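PDB 2YXG: 4-hydroxy-tetrahydrodipicolinate synthase from Methanocaldococcus jannaschii DSM 2661, which probably catalyses the condensation of pyruvate with (S)-aspartate-beta-semialdehyde to 4-hydroxy-tetrahydrodipicolinate, a step on the diaminopimelate route to lysine. Local coordinates for residues 21-26 with 59-64. Residues are numbered along the deposited sequence; the frame is centred on the assembly and turned at random.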
ATOM      1  N   ASP A  21      -1.128 -32.174  27.956  1.00 29.44           N
ATOM      2  CA  ASP A  21      -1.505 -33.451  27.380  1.00 30.22           C
ATOM      3  C   ASP A  21      -1.959 -33.255  25.923  1.00 29.30           C
ATOM      4  O   ASP A  21      -1.596 -34.040  25.022  1.00 29.46           O
ATOM      5  CB  ASP A  21      -2.588 -34.132  28.248  1.00 30.60           C
ATOM      6  CG  ASP A  21      -2.108 -34.390  29.726  1.00 35.73           C
ATOM      7  OD1 ASP A  21      -0.892 -34.603  29.961  1.00 39.37           O
ATOM      8  OD2 ASP A  21      -2.942 -34.362  30.674  1.00 42.25           O
ATOM      9  N   GLY A  22      -2.713 -32.188  25.682  1.00 27.72           N
ATOM     10  CA  GLY A  22      -3.196 -31.935  24.331  1.00 26.30           C
ATOM     11  C   GLY A  22      -2.043 -31.627  23.420  1.00 25.24           C
ATOM     12  O   GLY A  22      -1.979 -32.132  22.289  1.00 24.84           O
ATOM     13  N   LEU A  23      -1.116 -30.827  23.957  1.00 24.80           N
ATOM     14  CA  LEU A  23       0.125 -30.473  23.303  1.00 25.74           C
ATOM     15  C   LEU A  23       0.944 -31.717  22.887  1.00 26.39           C
ATOM     16  O   LEU A  23       1.358 -31.858  21.727  1.00 26.52           O
ATOM     17  CB  LEU A  23       0.933 -29.522  24.201  1.00 25.76           C
ATOM     18  CG  LEU A  23       2.215 -28.853  23.706  1.00 27.43           C
ATOM     19  CD1 LEU A  23       1.933 -27.819  22.568  1.00 29.12           C
ATOM     20  CD2 LEU A  23       2.874 -28.158  24.859  1.00 26.00           C
ATOM     21  N   GLU A  24       1.133 -32.639  23.820  1.00 27.29           N
ATOM     22  CA  GLU A  24       1.827 -33.903  23.540  1.00 27.53           C
ATOM     23  C   GLU A  24       1.203 -34.690  22.394  1.00 27.17           C
ATOM     24  O   GLU A  24       1.894 -35.138  21.461  1.00 27.11           O
ATOM     25  CB  GLU A  24       1.788 -34.784  24.793  1.00 27.15           C
ATOM     26  CG  GLU A  24       2.559 -36.083  24.660  1.00 30.40           C
ATOM     27  CD  GLU A  24       2.803 -36.751  26.019  1.00 36.87           C
ATOM     28  OE1 GLU A  24       1.965 -36.582  26.952  1.00 40.63           O
ATOM     29  OE2 GLU A  24       3.832 -37.425  26.156  1.00 37.22           O
ATOM     30  N   GLU A  25      -0.114 -34.868  22.506  1.00 26.64           N
ATOM     31  CA  GLU A  25      -0.914 -35.541  21.535  1.00 26.65           C
ATOM     32  C   GLU A  25      -0.820 -34.858  20.164  1.00 25.81           C
ATOM     33  O   GLU A  25      -0.693 -35.539  19.127  1.00 24.47           O
ATOM     34  CB  GLU A  25      -2.349 -35.655  22.075  1.00 26.95           C
ATOM     35  CG  GLU A  25      -3.438 -35.425  21.052  1.00 29.57           C
ATOM     36  CD  GLU A  25      -4.851 -35.853  21.503  1.00 31.37           C
ATOM     37  OE1 GLU A  25      -5.191 -35.804  22.730  1.00 34.60           O
ATOM     38  OE2 GLU A  25      -5.618 -36.233  20.580  1.00 36.29           O
ATOM     39  N   ASN A  26      -0.821 -33.518  20.138  1.00 25.59           N
ATOM     40  CA  ASN A  26      -0.617 -32.813  18.829  1.00 24.96           C
ATOM     41  C   ASN A  26       0.764 -33.095  18.258  1.00 23.95           C
ATOM     42  O   ASN A  26       0.924 -33.403  17.086  1.00 22.61           O
ATOM     43  CB  ASN A  26      -0.814 -31.305  18.934  1.00 24.48           C
ATOM     44  CG  ASN A  26      -2.220 -30.919  19.114  1.00 25.81           C
ATOM     45  OD1 ASN A  26      -3.111 -31.683  18.817  1.00 24.25           O
ATOM     46  ND2 ASN A  26      -2.445 -29.698  19.612  1.00 27.64           N
ATOM     47  N   ILE A  59       8.049 -24.580  25.522  1.00 25.80           N
ATOM     48  CA  ILE A  59       9.251 -25.057  24.804  1.00 27.17           C
ATOM     49  C   ILE A  59       9.818 -26.349  25.432  1.00 27.70           C
ATOM     50  O   ILE A  59      10.116 -27.349  24.734  1.00 28.36           O
ATOM     51  CB  ILE A  59      10.331 -23.941  24.662  1.00 28.16           C
ATOM     52  CG1 ILE A  59       9.868 -22.858  23.677  1.00 27.62           C
ATOM     53  CG2 ILE A  59      11.669 -24.527  24.130  1.00 30.33           C
ATOM     54  CD1 ILE A  59      10.638 -21.544  23.769  1.00 26.52           C
ATOM     55  N   GLU A  60       9.928 -26.335  26.763  1.00 28.24           N
ATOM     56  CA  GLU A  60      10.364 -27.472  27.578  1.00 27.72           C
ATOM     57  C   GLU A  60       9.519 -28.696  27.258  1.00 26.50           C
ATOM     58  O   GLU A  60      10.057 -29.778  26.995  1.00 24.84           O
ATOM     59  CB  GLU A  60      10.203 -27.104  29.061  1.00 28.30           C
ATOM     60  CG  GLU A  60      11.270 -27.720  29.990  1.00 36.79           C
ATOM     61  CD  GLU A  60      10.745 -28.070  31.394  1.00 41.51           C
ATOM     62  OE1 GLU A  60       9.496 -28.115  31.615  1.00 44.93           O
ATOM     63  OE2 GLU A  60      11.587 -28.312  32.286  1.00 47.73           O
ATOM     64  N   LYS A  61       8.187 -28.538  27.254  1.00 25.13           N
ATOM     65  CA  LYS A  61       7.332 -29.695  26.975  1.00 24.95           C
ATOM     66  C   LYS A  61       7.600 -30.229  25.549  1.00 25.42           C
ATOM     67  O   LYS A  61       7.722 -31.458  25.312  1.00 24.27           O
ATOM     68  CB  LYS A  61       5.870 -29.365  27.216  1.00 24.69           C
ATOM     69  CG  LYS A  61       4.898 -30.528  26.902  1.00 26.55           C
ATOM     70  CD  LYS A  61       4.800 -31.504  28.122  1.00 28.96           C
ATOM     71  CE  LYS A  61       4.151 -32.849  27.730  1.00 28.48           C
ATOM     72  NZ  LYS A  61       3.916 -33.716  28.924  1.00 32.77           N
ATOM     73  N   VAL A  62       7.783 -29.301  24.607  1.00 25.07           N
ATOM     74  CA  VAL A  62       8.012 -29.710  23.211  1.00 25.45           C
ATOM     75  C   VAL A  62       9.348 -30.498  23.027  1.00 25.05           C
ATOM     76  O   VAL A  62       9.384 -31.557  22.362  1.00 24.03           O
ATOM     77  CB  VAL A  62       7.928 -28.493  22.251  1.00 24.26           C
ATOM     78  CG1 VAL A  62       8.219 -28.925  20.813  1.00 25.58           C
ATOM     79  CG2 VAL A  62       6.511 -27.897  22.326  1.00 25.56           C
ATOM     80  N   VAL A  63      10.427 -29.941  23.570  1.00 25.58           N
ATOM     81  CA  VAL A  63      11.747 -30.629  23.559  1.00 26.70           C
ATOM     82  C   VAL A  63      11.620 -32.054  24.118  1.00 26.50           C
ATOM     83  O   VAL A  63      12.036 -33.002  23.452  1.00 26.30           O
ATOM     84  CB  VAL A  63      12.825 -29.832  24.330  1.00 26.23           C
ATOM     85  CG1 VAL A  63      14.100 -30.682  24.597  1.00 28.19           C
ATOM     86  CG2 VAL A  63      13.178 -28.576  23.596  1.00 26.84           C
ATOM     87  N   ASP A  64      10.988 -32.174  25.293  1.00 26.84           N
ATOM     88  CA  ASP A  64      10.878 -33.439  26.043  1.00 28.29           C
ATOM     89  C   ASP A  64      10.040 -34.483  25.261  1.00 28.66           C
ATOM     90  O   ASP A  64      10.420 -35.667  25.140  1.00 28.58           O
ATOM     91  CB  ASP A  64      10.270 -33.189  27.464  1.00 28.41           C
ATOM     92  CG  ASP A  64      11.232 -32.365  28.457  1.00 33.73           C
ATOM     93  OD1 ASP A  64      12.383 -31.942  28.130  1.00 32.78           O
ATOM     94  OD2 ASP A  64      10.818 -32.138  29.636  1.00 39.58           O
TER
HETATM   95  O   HOH W   1       1.561 -34.782  29.113  1.00 43.77           O
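Leu23 meets Lys61 through methyl CD2, which lies against the aliphatic root of the lysine, 3.7 Å from its CG, the leucine and lysine chains lying alongside with their ends pointing opposite ways. The pair illustrates how one amphipathic residue can serve both halves of a helix-helix seam: its methylenes join the apolar layer while its ammonium group reaches the polar margin. On the buried side Val62 extends the apolar layer, with CG2 4.4 Å from the same leucine methyl; it also rests on Val72 of strand 71-75 and on Ile27, while Leu23 touches Ile9. Lys61 turns at its second torsion (chi2 84°) and then runs out extended, which carries NZ along the flank of helix 20-32 toward the acids there.

The outer side is looser and bridged by water. Glu24 reaches over with CG anti to its backbone nitrogen (chi1 -176°), yet OE1 stops 4.0 Å from Lys61 NZ, a long salt bridge with no direct hydrogen bond. A single water fills the role instead, accepting from Lys61 NZ at 2.6 Å and donating both to Glu24 OE1 at 2.8 Å and to Asp21 OD1 at 2.6 Å. The two carboxylates would probably favour the charged form of the lysine, although Asp21 OD1 itself remains 5.0 Å from NZ.

With their segment axes 10.1 Å apart and crossing at -41°, helices 20-32 and 52-66 pack as successive outer helices, following strands 4-7 and 37-40, in the (βα)8 TIM barrel of the DapA family.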